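Local coordinates for protein cycloalternan-forming enzyme (Listeria monocytogenes serovar 1/2a, PDB 5F7U) that belongs to glycoside hydrolase family 31, with a TIM-barrel domain that holds bound glucose units and further modules that also bind glycan, at residues S370-D375 / V398-S403; L455-V460 / D532-N537; D565-Y570 / S583-G588. The protein carries 1 engineered substitution. All blocks are in the same frame, centred on the assembly; numbering follows the deposited sequence.

Contact 1: residues S370-D375 / V398-S403; sequences SANEWD and VLEQWS. With MG (magnesium ion), chain J; GLC (alpha-D-glucopyranose), chain F; GLC (alpha-D-glucopyranose), chain B.
Asn372 and Glu400 meet beside the bound sugars. ND2 of Asn372 gives a nearly straight hydrogen bond (164°) to Glu400 OE1 at 2.8 Å, reaching that oxygen on its anti side, with amide and carboxylate planes steeply inclined. The same amide nitrogen also donates to O5 of the chain F glucose, while Glu400 OE1 accepts from O4 of the chain B glucose at 2.7 Å. Glu400 OE2 is in turn paired with Lys535 in a salt bridge.

Gln401, its CG anti to the backbone N (chi1 -157°) and the chain extended beyond, lies alongside Asp375. Its NE2 donates to the backbone O of Asn372, tilted from that carbonyl plane, and to Ser665 O as well. One water bridges the two segments, accepting from Glu400 N at 2.8 Å and reaching the carbonyl oxygens of Ala371 and Trp374.

Asp375 OD1 and Glu373 O each bind magnesium at 2.2 Å, with Asp379 and three waters completing the shell. The type I beta turn Ala371-Trp374 and the residue after it thus serve both metal and sugar, and the bonds on Asn372 and Glu400 probably fix how each presents its polar end to the glucose units.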
loop_
_atom_site.group_PDB
_atom_site.type_symbol
_atom_site.label_atom_id
_atom_site.label_comp_id
_atom_site.label_asym_id
_atom_site.label_seq_id
_atom_site.Cartn_x
_atom_site.Cartn_y
_atom_site.Cartn_z
ATOM N N SER A 370 18.766 -1.652 -8.009
ATOM C CA SER A 370 19.394 -2.101 -6.765
ATOM C C SER A 370 19.902 -3.522 -6.979
ATOM O O SER A 370 19.304 -4.265 -7.752
ATOM C CB SER A 370 18.373 -2.064 -5.623
ATOM O OG SER A 370 18.922 -2.570 -4.408
ATOM N N ALA A 371 20.977 -3.888 -6.280
ATOM C CA ALA A 371 21.478 -5.276 -6.225
ATOM C C ALA A 371 22.465 -5.364 -5.093
ATOM O O ALA A 371 23.440 -4.596 -5.050
ATOM C CB ALA A 371 22.148 -5.697 -7.539
ATOM N N ASN A 372 22.242 -6.311 -4.180
ATOM C CA ASN A 372 23.162 -6.446 -3.062
ATOM C C ASN A 372 24.592 -6.725 -3.527
ATOM O O ASN A 372 25.546 -6.333 -2.845
ATOM C CB ASN A 372 22.696 -7.525 -2.081
ATOM C CG ASN A 372 23.493 -7.512 -0.797
ATOM O OD1 ASN A 372 24.408 -8.339 -0.614
ATOM N ND2 ASN A 372 23.184 -6.562 0.088
ATOM N N GLU A 373 24.743 -7.389 -4.675
ATOM C CA GLU A 373 26.077 -7.723 -5.204
ATOM C C GLU A 373 26.955 -6.538 -5.657
ATOM O O GLU A 373 28.166 -6.711 -5.863
ATOM C CB GLU A 373 25.983 -8.769 -6.319
ATOM C CG GLU A 373 25.347 -8.275 -7.612
ATOM C CD GLU A 373 25.022 -9.422 -8.558
ATOM O OE1 GLU A 373 24.095 -10.220 -8.265
ATOM O OE2 GLU A 373 25.699 -9.516 -9.618
ATOM N N TRP A 374 26.340 -5.367 -5.843
ATOM C CA TRP A 374 27.091 -4.167 -6.212
ATOM C C TRP A 374 27.877 -3.700 -4.994
ATOM O O TRP A 374 27.297 -3.220 -4.004
ATOM C CB TRP A 374 26.141 -3.073 -6.698
ATOM C CG TRP A 374 25.408 -3.432 -7.956
ATOM C CD1 TRP A 374 25.723 -4.430 -8.860
ATOM C CD2 TRP A 374 24.244 -2.782 -8.463
ATOM N NE1 TRP A 374 24.799 -4.435 -9.892
ATOM C CE2 TRP A 374 23.899 -3.426 -9.682
ATOM C CE3 TRP A 374 23.449 -1.714 -8.006
ATOM C CZ2 TRP A 374 22.773 -3.056 -10.434
ATOM C CZ3 TRP A 374 22.333 -1.332 -8.779
ATOM C CH2 TRP A 374 22.018 -2.002 -9.967
ATOM N N ASP A 375 29.193 -3.884 -5.044
ATOM C CA ASP A 375 30.012 -3.660 -3.854
ATOM C C ASP A 375 31.306 -2.924 -4.128
ATOM O O ASP A 375 32.208 -2.925 -3.283
ATOM C CB ASP A 375 30.315 -4.998 -3.138
ATOM C CG ASP A 375 31.311 -5.874 -3.911
ATOM O OD1 ASP A 375 31.296 -5.879 -5.169
ATOM O OD2 ASP A 375 32.097 -6.590 -3.244
ATOM N N VAL A 398 20.371 2.247 -5.592
ATOM C CA VAL A 398 20.560 1.864 -4.194
ATOM C C VAL A 398 21.903 1.166 -4.061
ATOM O O VAL A 398 22.237 0.333 -4.904
ATOM C CB VAL A 398 19.452 0.898 -3.694
ATOM C CG1 VAL A 398 19.663 0.546 -2.211
ATOM C CG2 VAL A 398 18.050 1.486 -3.917
ATOM N N LEU A 399 22.663 1.509 -3.015
ATOM C CA LEU A 399 23.834 0.713 -2.636
ATOM C C LEU A 399 23.626 0.114 -1.265
ATOM O O LEU A 399 23.328 0.834 -0.315
ATOM C CB LEU A 399 25.128 1.546 -2.632
ATOM C CG LEU A 399 25.761 1.811 -3.996
ATOM C CD1 LEU A 399 26.998 2.653 -3.747
ATOM C CD2 LEU A 399 26.147 0.493 -4.664
ATOM N N GLU A 400 23.810 -1.199 -1.172
ATOM C CA GLU A 400 23.731 -1.899 0.092
ATOM C C GLU A 400 25.095 -2.275 0.604
ATOM O O GLU A 400 25.433 -1.963 1.762
ATOM C CB GLU A 400 22.847 -3.142 -0.028
ATOM C CG GLU A 400 21.404 -2.797 -0.347
ATOM C CD GLU A 400 20.445 -3.938 -0.103
ATOM O OE1 GLU A 400 20.854 -5.123 -0.225
ATOM O OE2 GLU A 400 19.270 -3.639 0.214
ATOM N N GLN A 401 25.882 -2.921 -0.253
ATOM C CA GLN A 401 27.179 -3.454 0.129
ATOM C C GLN A 401 28.270 -2.383 -0.082
ATOM O O GLN A 401 29.234 -2.560 -0.845
ATOM C CB GLN A 401 27.439 -4.748 -0.645
ATOM C CG GLN A 401 28.445 -5.650 0.038
ATOM C CD GLN A 401 28.717 -6.965 -0.659
ATOM O OE1 GLN A 401 29.672 -7.634 -0.284
ATOM N NE2 GLN A 401 27.936 -7.328 -1.677
ATOM N N TRP A 402 28.101 -1.270 0.632
ATOM C CA TRP A 402 28.907 -0.070 0.414
ATOM C C TRP A 402 29.898 0.209 1.536
ATOM O O TRP A 402 30.894 0.904 1.330
ATOM C CB TRP A 402 27.994 1.162 0.211
ATOM C CG TRP A 402 27.290 1.637 1.479
ATOM C CD1 TRP A 402 26.050 1.246 1.928
ATOM C CD2 TRP A 402 27.773 2.611 2.425
ATOM N NE1 TRP A 402 25.743 1.904 3.100
ATOM C CE2 TRP A 402 26.787 2.734 3.433
ATOM C CE3 TRP A 402 28.960 3.384 2.528
ATOM C CZ2 TRP A 402 26.930 3.609 4.524
ATOM C CZ3 TRP A 402 29.105 4.249 3.622
ATOM C CH2 TRP A 402 28.086 4.355 4.606
ATOM N N SER A 403 29.598 -0.284 2.734
ATOM C CA SER A 403 30.302 0.174 3.920
ATOM C C SER A 403 31.363 -0.806 4.410
ATOM O O SER A 403 31.538 -1.890 3.855
ATOM C CB SER A 403 29.296 0.490 5.050
ATOM O OG SER A 403 28.911 -0.693 5.723
HETATM MG MG MG J . 30.190 -7.063 -6.646
HETATM C C1 GLC F . 22.774 -7.921 3.510
HETATM C C2 GLC F . 23.378 -8.815 4.602
HETATM C C3 GLC F . 23.976 -7.979 5.741
HETATM C C4 GLC F . 24.938 -6.920 5.206
HETATM C C5 GLC F . 24.184 -6.061 4.179
HETATM C C6 GLC F . 24.988 -4.902 3.604
HETATM O O2 GLC F . 22.368 -9.662 5.155
HETATM O O3 GLC F . 24.653 -8.828 6.675
HETATM O O4 GLC F . 25.413 -6.122 6.297
HETATM O O5 GLC F . 23.710 -6.904 3.108
HETATM O O6 GLC F . 26.016 -5.428 2.758
HETATM C C1 GLC B . 17.493 -7.206 4.376
HETATM C C2 GLC B . 16.630 -6.509 3.303
HETATM C C3 GLC B . 17.113 -6.787 1.865
HETATM C C4 GLC B . 18.612 -6.471 1.734
HETATM C C5 GLC B . 19.413 -7.040 2.914
HETATM C C6 GLC B . 20.874 -6.619 2.916
HETATM O O2 GLC B . 15.243 -6.782 3.522
HETATM O O3 GLC B . 16.389 -5.997 0.905
HETATM O O4 GLC B . 19.124 -7.013 0.502
HETATM O O5 GLC B . 18.845 -6.735 4.204
HETATM O O6 GLC B . 21.506 -7.383 3.961
HETATM O O HOH W 1 24.726 -2.980 -3.107
HETATM O O HOH W 2 21.715 -2.290 -3.988
HETATM O O HOH W 3 31.994 -2.608 -0.571
HETATM O O HOH W 4 32.872 -6.290 -0.646
HETATM O O HOH W 5 29.187 -7.877 -8.581
HETATM O O HOH W 6 32.057 -7.484 -7.706
HETATM O O HOH W 7 30.111 -8.819 -5.125
#

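Contact 2: residues L455-V460 / D532-N537; sequences LWQVPV and DGFKTN. Engineered in segment 532-537: Asn537 (natural residue Asp). With GLC (alpha-D-glucopyranose), chain B; GLC (alpha-D-glucopyranose), chain F.
Leu455 N donates to Gly533 O, Lys535 N returns the bond to Leu455 O at 2.9 Å, Gln457 N donates to Lys535 O, and Asn537 N closes the ladder on Gln457 O at 3.0 Å; these four backbone bonds tie segment 455-460 to segment 532-537. The Gln457 side chain folds back, bent at chi2 (-77°), and its NE2 donates to Trp456 O at 2.9 Å; its OE1 is taken by Tyr570 and Arg522.

This is a parallel pairing of the third and fourth strands of the eight-stranded TIM barrel, the short axes 4.4 Å apart and inclined by 28°. Trp456 and Lys535 share the face that looks to the sugars; Leu455, Phe534, Gln457 and Thr536 lie on the other, toward the helices.

On the sugar face the Trp456 indole offers one side to the chain F glucose, whose C5 sits above it, offset toward the rim. The extended Lys535 passes with its CD at the indole edge, 4.1 Å from Trp456 CD1; its NZ, the partner of Glu400, also makes a long, weak bond to O3 of the chain B glucose. Asn537, an engineered residue (naturally Asp), lies next to the indole and the chain B glucose, but the placement of its ND2 is doubtful.

On the helix-facing side Gln457 CG packs obliquely against the Phe534 ring, 3.5 Å from CD1 of Phe534, and Thr536 CG2 touches Gln457 CB. Pro459 CD rests against Asn537 O at 3.5 Å, just past the strand ends.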
loop_
_atom_site.group_PDB
_atom_site.type_symbol
_atom_site.label_atom_id
_atom_site.label_comp_id
_atom_site.label_asym_id
_atom_site.label_seq_id
_atom_site.Cartn_x
_atom_site.Cartn_y
_atom_site.Cartn_z
ATOM N N LEU A 455 21.786 5.049 0.451
ATOM C CA LEU A 455 22.668 4.066 1.100
ATOM C C LEU A 455 21.937 3.289 2.193
ATOM O O LEU A 455 21.177 3.847 2.971
ATOM C CB LEU A 455 23.893 4.780 1.715
ATOM C CG LEU A 455 24.788 5.567 0.754
ATOM C CD1 LEU A 455 25.999 6.082 1.535
ATOM C CD2 LEU A 455 25.245 4.699 -0.419
ATOM N N TRP A 456 22.232 2.001 2.273
ATOM C CA TRP A 456 21.597 1.079 3.229
ATOM C C TRP A 456 22.063 1.385 4.654
ATOM O O TRP A 456 23.265 1.662 4.883
ATOM C CB TRP A 456 22.011 -0.326 2.829
ATOM C CG TRP A 456 21.371 -1.524 3.503
ATOM C CD1 TRP A 456 20.252 -2.209 3.076
ATOM C CD2 TRP A 456 21.859 -2.227 4.660
ATOM N NE1 TRP A 456 20.022 -3.291 3.909
ATOM C CE2 TRP A 456 20.992 -3.329 4.880
ATOM C CE3 TRP A 456 22.948 -2.042 5.527
ATOM C CZ2 TRP A 456 21.178 -4.233 5.941
ATOM C CZ3 TRP A 456 23.123 -2.949 6.604
ATOM C CH2 TRP A 456 22.239 -4.025 6.790
ATOM N N GLN A 457 21.116 1.322 5.589
ATOM C CA GLN A 457 21.370 1.569 7.016
ATOM C C GLN A 457 20.567 0.605 7.897
ATOM O O GLN A 457 19.574 0.018 7.444
ATOM C CB GLN A 457 20.948 3.003 7.390
ATOM C CG GLN A 457 21.771 4.097 6.743
ATOM C CD GLN A 457 23.118 4.266 7.420
ATOM O OE1 GLN A 457 23.222 4.959 8.425
ATOM N NE2 GLN A 457 24.142 3.618 6.892
ATOM N N VAL A 458 21.014 0.481 9.142
ATOM C CA VAL A 458 20.305 -0.226 10.226
ATOM C C VAL A 458 20.263 0.669 11.480
ATOM O O VAL A 458 21.073 1.600 11.597
ATOM C CB VAL A 458 20.931 -1.603 10.569
ATOM C CG1 VAL A 458 20.610 -2.616 9.486
ATOM C CG2 VAL A 458 22.440 -1.502 10.758
ATOM N N PRO A 459 19.346 0.377 12.425
ATOM C CA PRO A 459 19.200 1.217 13.629
ATOM C C PRO A 459 20.047 0.722 14.809
ATOM O O PRO A 459 19.874 1.180 15.936
ATOM C CB PRO A 459 17.705 1.060 13.951
ATOM C CG PRO A 459 17.391 -0.354 13.517
ATOM C CD PRO A 459 18.216 -0.577 12.273
ATOM N N VAL A 460 20.930 -0.228 14.536
ATOM C CA VAL A 460 21.649 -0.967 15.565
ATOM C C VAL A 460 23.133 -0.709 15.375
ATOM O O VAL A 460 23.587 -0.592 14.253
ATOM C CB VAL A 460 21.293 -2.484 15.487
ATOM C CG1 VAL A 460 21.698 -3.100 14.142
ATOM C CG2 VAL A 460 21.867 -3.268 16.661
ATOM N N ASP A 532 21.410 10.938 -1.678
ATOM C CA ASP A 532 20.036 11.382 -1.833
ATOM C C ASP A 532 19.076 10.653 -0.909
ATOM O O ASP A 532 17.871 10.650 -1.141
ATOM C CB ASP A 532 19.631 11.213 -3.304
ATOM C CG ASP A 532 20.563 11.967 -4.226
ATOM O OD1 ASP A 532 20.480 13.200 -4.218
ATOM O OD2 ASP A 532 21.418 11.347 -4.886
ATOM N N GLY A 533 19.604 10.037 0.147
ATOM C CA GLY A 533 18.740 9.446 1.158
ATOM C C GLY A 533 19.274 8.109 1.625
ATOM O O GLY A 533 20.400 7.736 1.308
ATOM N N PHE A 534 18.454 7.417 2.391
ATOM C CA PHE A 534 18.860 6.163 3.017
ATOM C C PHE A 534 17.821 5.080 2.817
ATOM O O PHE A 534 16.602 5.345 2.862
ATOM C CB PHE A 534 19.037 6.357 4.518
ATOM C CG PHE A 534 20.108 7.347 4.887
ATOM C CD1 PHE A 534 21.445 6.987 4.821
ATOM C CD2 PHE A 534 19.772 8.651 5.288
ATOM C CE1 PHE A 534 22.454 7.902 5.178
ATOM C CE2 PHE A 534 20.769 9.577 5.627
ATOM C CZ PHE A 534 22.113 9.192 5.583
ATOM N N LYS A 535 18.316 3.860 2.634
ATOM C CA LYS A 535 17.465 2.675 2.720
ATOM C C LYS A 535 17.564 2.156 4.144
ATOM O O LYS A 535 18.485 1.412 4.489
ATOM C CB LYS A 535 17.853 1.609 1.679
ATOM C CG LYS A 535 16.989 0.318 1.765
ATOM C CD LYS A 535 17.358 -0.661 0.642
ATOM C CE LYS A 535 16.425 -1.878 0.699
ATOM N NZ LYS A 535 16.726 -2.885 -0.379
ATOM N N THR A 536 16.611 2.587 4.960
ATOM C CA THR A 536 16.596 2.270 6.385
ATOM C C THR A 536 15.881 0.953 6.618
ATOM O O THR A 536 14.655 0.890 6.683
ATOM C CB THR A 536 15.974 3.425 7.195
ATOM O OG1 THR A 536 14.935 4.034 6.432
ATOM C CG2 THR A 536 17.032 4.472 7.489
ATOM N N ASN A 537 16.677 -0.100 6.679
ATOM C CA ASN A 537 16.195 -1.459 6.863
ATOM C C ASN A 537 16.089 -1.815 8.334
ATOM O O ASN A 537 16.653 -1.147 9.188
ATOM C CB ASN A 537 17.210 -2.415 6.237
ATOM C CG ASN A 537 16.549 -3.587 5.555
ATOM O OD1 ASN A 537 15.571 -4.155 6.030
ATOM N ND2 ASN A 537 17.057 -3.911 4.382
HETATM C C1 GLC B . 17.493 -7.206 4.376
HETATM C C2 GLC B . 16.630 -6.509 3.303
HETATM C C3 GLC B . 17.113 -6.787 1.865
HETATM C C4 GLC B . 18.612 -6.471 1.734
HETATM C C5 GLC B . 19.413 -7.040 2.914
HETATM C C6 GLC B . 20.874 -6.619 2.916
HETATM O O2 GLC B . 15.243 -6.782 3.522
HETATM O O3 GLC B . 16.389 -5.997 0.905
HETATM O O4 GLC B . 19.124 -7.013 0.502
HETATM O O5 GLC B . 18.845 -6.735 4.204
HETATM O O6 GLC B . 21.506 -7.383 3.961
HETATM C C1 GLC F . 22.774 -7.921 3.510
HETATM C C2 GLC F . 23.378 -8.815 4.602
HETATM C C3 GLC F . 23.976 -7.979 5.741
HETATM C C4 GLC F . 24.938 -6.920 5.206
HETATM C C5 GLC F . 24.184 -6.061 4.179
HETATM C C6 GLC F . 24.988 -4.902 3.604
HETATM O O2 GLC F . 22.368 -9.662 5.155
HETATM O O3 GLC F . 24.653 -8.828 6.675
HETATM O O4 GLC F . 25.413 -6.122 6.297
HETATM O O5 GLC F . 23.710 -6.904 3.108
HETATM O O6 GLC F . 26.016 -5.428 2.758
#

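Contact 3: residues D565-Y570 / S583-G588; sequences DYVSSY and SFSRSG. With GLC (alpha-D-glucopyranose), chain C; GLC (alpha-D-glucopyranose), chain B.
Val567 straddles the hydroxyl of Ser585 with both methyls: CG1 lies 3.4 Å from Ser585 OG and CG2 lies 3.5 Å from it, while CG2 also reaches Ser585 CB at 3.7 Å. With CG1 anti to the backbone N (chi1 165°), the fork of the valine opens onto the strand. The hydroxyl between the two methyls is not left without a partner, since Ser585 OG is hydrogen-bonded to OG1 of Thr536 on the neighbouring strand. Farther along, Val567 CG2 comes within 4.1 Å of Ser587 O.

No direct hydrogen bond crosses between the two segments; a water does the joining. It donates to Val567 O at 2.8 Å and is hydrogen-bonded to Ser583 OG at 2.7 Å, so Val567 O and Ser583 OG are linked through one water. Here an outer helix of the TIM barrel packs on a barrel strand: helix 555-577 leads, through a short connection, into strand 584-585, the fifth of the barrel.

Arg586, just past the strand, has its CB directed away from the helix, and its extended chain carries the guanidinium to the sugars. Its NH1 donates to O3 of the chain C glucose at 2.8 Å with an N-H...O angle of 157°, the sugar oxygen lying at the edge of the guanidinium near its plane. Weaker bonds run from NH1 to O2 of the chain B glucose and from NH2 to the same O3, while NE is held by a salt bridge to Glu540.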
loop_
_atom_site.group_PDB
_atom_site.type_symbol
_atom_site.label_atom_id
_atom_site.label_comp_id
_atom_site.label_asym_id
_atom_site.label_seq_id
_atom_site.Cartn_x
_atom_site.Cartn_y
_atom_site.Cartn_z
ATOM N N ASP A 565 9.871 5.495 14.652
ATOM C CA ASP A 565 10.767 6.504 15.244
ATOM C C ASP A 565 12.103 6.534 14.510
ATOM O O ASP A 565 12.638 7.609 14.200
ATOM C CB ASP A 565 10.980 6.214 16.733
ATOM C CG ASP A 565 9.810 6.647 17.599
ATOM O OD1 ASP A 565 8.914 7.385 17.120
ATOM O OD2 ASP A 565 9.810 6.269 18.792
ATOM N N TYR A 566 12.622 5.338 14.220
ATOM C CA TYR A 566 13.873 5.174 13.490
ATOM C C TYR A 566 13.760 5.743 12.068
ATOM O O TYR A 566 14.572 6.576 11.647
ATOM C CB TYR A 566 14.208 3.670 13.489
ATOM C CG TYR A 566 15.074 3.116 12.357
ATOM C CD1 TYR A 566 16.305 3.708 12.005
ATOM C CD2 TYR A 566 14.704 1.938 11.708
ATOM C CE1 TYR A 566 17.094 3.167 10.993
ATOM C CE2 TYR A 566 15.495 1.390 10.697
ATOM C CZ TYR A 566 16.707 1.999 10.370
ATOM O OH TYR A 566 17.516 1.465 9.375
ATOM N N VAL A 567 12.746 5.291 11.334
ATOM C CA VAL A 567 12.617 5.677 9.926
ATOM C C VAL A 567 12.370 7.182 9.806
ATOM O O VAL A 567 12.983 7.865 8.954
ATOM C CB VAL A 567 11.500 4.849 9.244
ATOM C CG1 VAL A 567 11.071 5.452 7.902
ATOM C CG2 VAL A 567 11.980 3.417 9.042
ATOM N N SER A 568 11.474 7.703 10.649
ATOM C CA SER A 568 11.175 9.139 10.607
ATOM C C SER A 568 12.396 9.978 10.986
ATOM O O SER A 568 12.624 11.031 10.371
ATOM C CB SER A 568 9.978 9.492 11.495
ATOM O OG SER A 568 10.260 9.280 12.872
ATOM N N SER A 569 13.196 9.508 11.951
ATOM C CA SER A 569 14.389 10.276 12.369
ATOM C C SER A 569 15.354 10.456 11.208
ATOM O O SER A 569 15.845 11.573 10.966
ATOM C CB SER A 569 15.111 9.618 13.542
ATOM O OG SER A 569 14.354 9.748 14.733
ATOM N N TYR A 570 15.617 9.360 10.495
ATOM C CA TYR A 570 16.501 9.410 9.337
ATOM C C TYR A 570 15.920 10.224 8.187
ATOM O O TYR A 570 16.658 10.953 7.519
ATOM C CB TYR A 570 16.776 8.015 8.838
ATOM C CG TYR A 570 18.043 7.358 9.316
ATOM C CD1 TYR A 570 18.059 6.600 10.492
ATOM C CD2 TYR A 570 19.206 7.410 8.542
ATOM C CE1 TYR A 570 19.215 5.922 10.894
ATOM C CE2 TYR A 570 20.366 6.743 8.933
ATOM C CZ TYR A 570 20.360 5.994 10.111
ATOM O OH TYR A 570 21.489 5.283 10.501
ATOM N N SER A 583 13.627 8.416 1.818
ATOM C CA SER A 583 13.854 7.143 2.522
ATOM C C SER A 583 13.123 5.969 1.870
ATOM O O SER A 583 12.067 6.157 1.253
ATOM C CB SER A 583 13.389 7.254 3.969
ATOM O OG SER A 583 14.208 8.175 4.681
ATOM N N PHE A 584 13.667 4.765 2.078
ATOM C CA PHE A 584 13.151 3.540 1.481
ATOM C C PHE A 584 13.263 2.532 2.626
ATOM O O PHE A 584 14.382 2.192 3.058
ATOM C CB PHE A 584 14.065 3.210 0.285
ATOM C CG PHE A 584 13.503 2.204 -0.686
ATOM C CD1 PHE A 584 13.561 0.827 -0.402
ATOM C CD2 PHE A 584 13.001 2.627 -1.932
ATOM C CE1 PHE A 584 13.072 -0.120 -1.306
ATOM C CE2 PHE A 584 12.508 1.671 -2.845
ATOM C CZ PHE A 584 12.547 0.302 -2.524
ATOM N N SER A 585 12.115 2.096 3.166
ATOM C CA SER A 585 12.095 1.327 4.438
ATOM C C SER A 585 11.100 0.185 4.370
ATOM O O SER A 585 10.317 0.116 3.420
ATOM C CB SER A 585 11.696 2.240 5.594
ATOM O OG SER A 585 12.512 3.401 5.613
ATOM N N ARG A 586 11.134 -0.728 5.346
ATOM C CA ARG A 586 10.165 -1.838 5.325
ATOM C C ARG A 586 9.234 -1.927 6.516
ATOM O O ARG A 586 8.146 -2.498 6.391
ATOM C CB ARG A 586 10.842 -3.187 5.098
ATOM C CG ARG A 586 11.739 -3.615 6.222
ATOM C CD ARG A 586 12.279 -5.017 5.992
ATOM N NE ARG A 586 12.825 -5.458 7.265
ATOM C CZ ARG A 586 13.743 -6.409 7.421
ATOM N NH1 ARG A 586 14.254 -7.058 6.358
ATOM N NH2 ARG A 586 14.131 -6.716 8.653
ATOM N N SER A 587 9.639 -1.351 7.656
ATOM C CA SER A 587 8.926 -1.590 8.909
ATOM C C SER A 587 8.288 -0.344 9.464
ATOM O O SER A 587 8.842 0.745 9.326
ATOM C CB SER A 587 9.879 -2.141 9.971
ATOM O OG SER A 587 9.125 -2.542 11.119
ATOM N N GLY A 588 7.144 -0.504 10.130
ATOM C CA GLY A 588 6.558 0.639 10.832
ATOM C C GLY A 588 5.161 0.377 11.350
ATOM O O GLY A 588 4.644 -0.736 11.253
HETATM C C1 GLC C . 18.063 -11.996 6.870
HETATM C C2 GLC C . 17.593 -10.694 7.531
HETATM C C3 GLC C . 16.941 -9.747 6.514
HETATM C C4 GLC C . 17.910 -9.421 5.370
HETATM C C5 GLC C . 18.370 -10.766 4.760
HETATM C C6 GLC C . 19.419 -10.615 3.669
HETATM O O1 GLC C . 16.934 -12.805 6.510
HETATM O O2 GLC C . 16.656 -11.006 8.562
HETATM O O3 GLC C . 16.497 -8.569 7.184
HETATM O O4 GLC C . 17.274 -8.638 4.332
HETATM O O5 GLC C . 18.876 -11.729 5.711
HETATM O O6 GLC C . 18.704 -10.869 2.463
HETATM C C1 GLC B . 17.493 -7.206 4.376
HETATM C C2 GLC B . 16.630 -6.509 3.303
HETATM C C3 GLC B . 17.113 -6.787 1.865
HETATM C C4 GLC B . 18.612 -6.471 1.734
HETATM C C5 GLC B . 19.413 -7.040 2.914
HETATM C C6 GLC B . 20.874 -6.619 2.916
HETATM O O2 GLC B . 15.243 -6.782 3.522
HETATM O O3 GLC B . 16.389 -5.997 0.905
HETATM O O4 GLC B . 19.124 -7.013 0.502
HETATM O O5 GLC B . 18.845 -6.735 4.204
HETATM O O6 GLC B . 21.506 -7.383 3.961
HETATM O O HOH W 8 14.545 6.740 6.884
#

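The three contacts follow one another along the chain and all belong to the same eight-stranded parallel barrel: contact 1 where the loop after strand 367-369 meets the end of strand 396-399 and what follows, contact 2 at 452-457 and 534-536, contact 3 at helix 555-577 and strand 584-585. The centres of contacts 1 and 2 lie about 12 Å apart and those of 2 and 3 about 8 Å; contacts 1 and 3, with centres about 19 Å apart, do not touch. Leu399 O probably accepts from Trp456 N, continuing the sheet from contact 1 into contact 2, and strands 534-536 and 584-585 are neighbours too. All three reach the chain B glucose, so successive strands contribute to one glycan pocket.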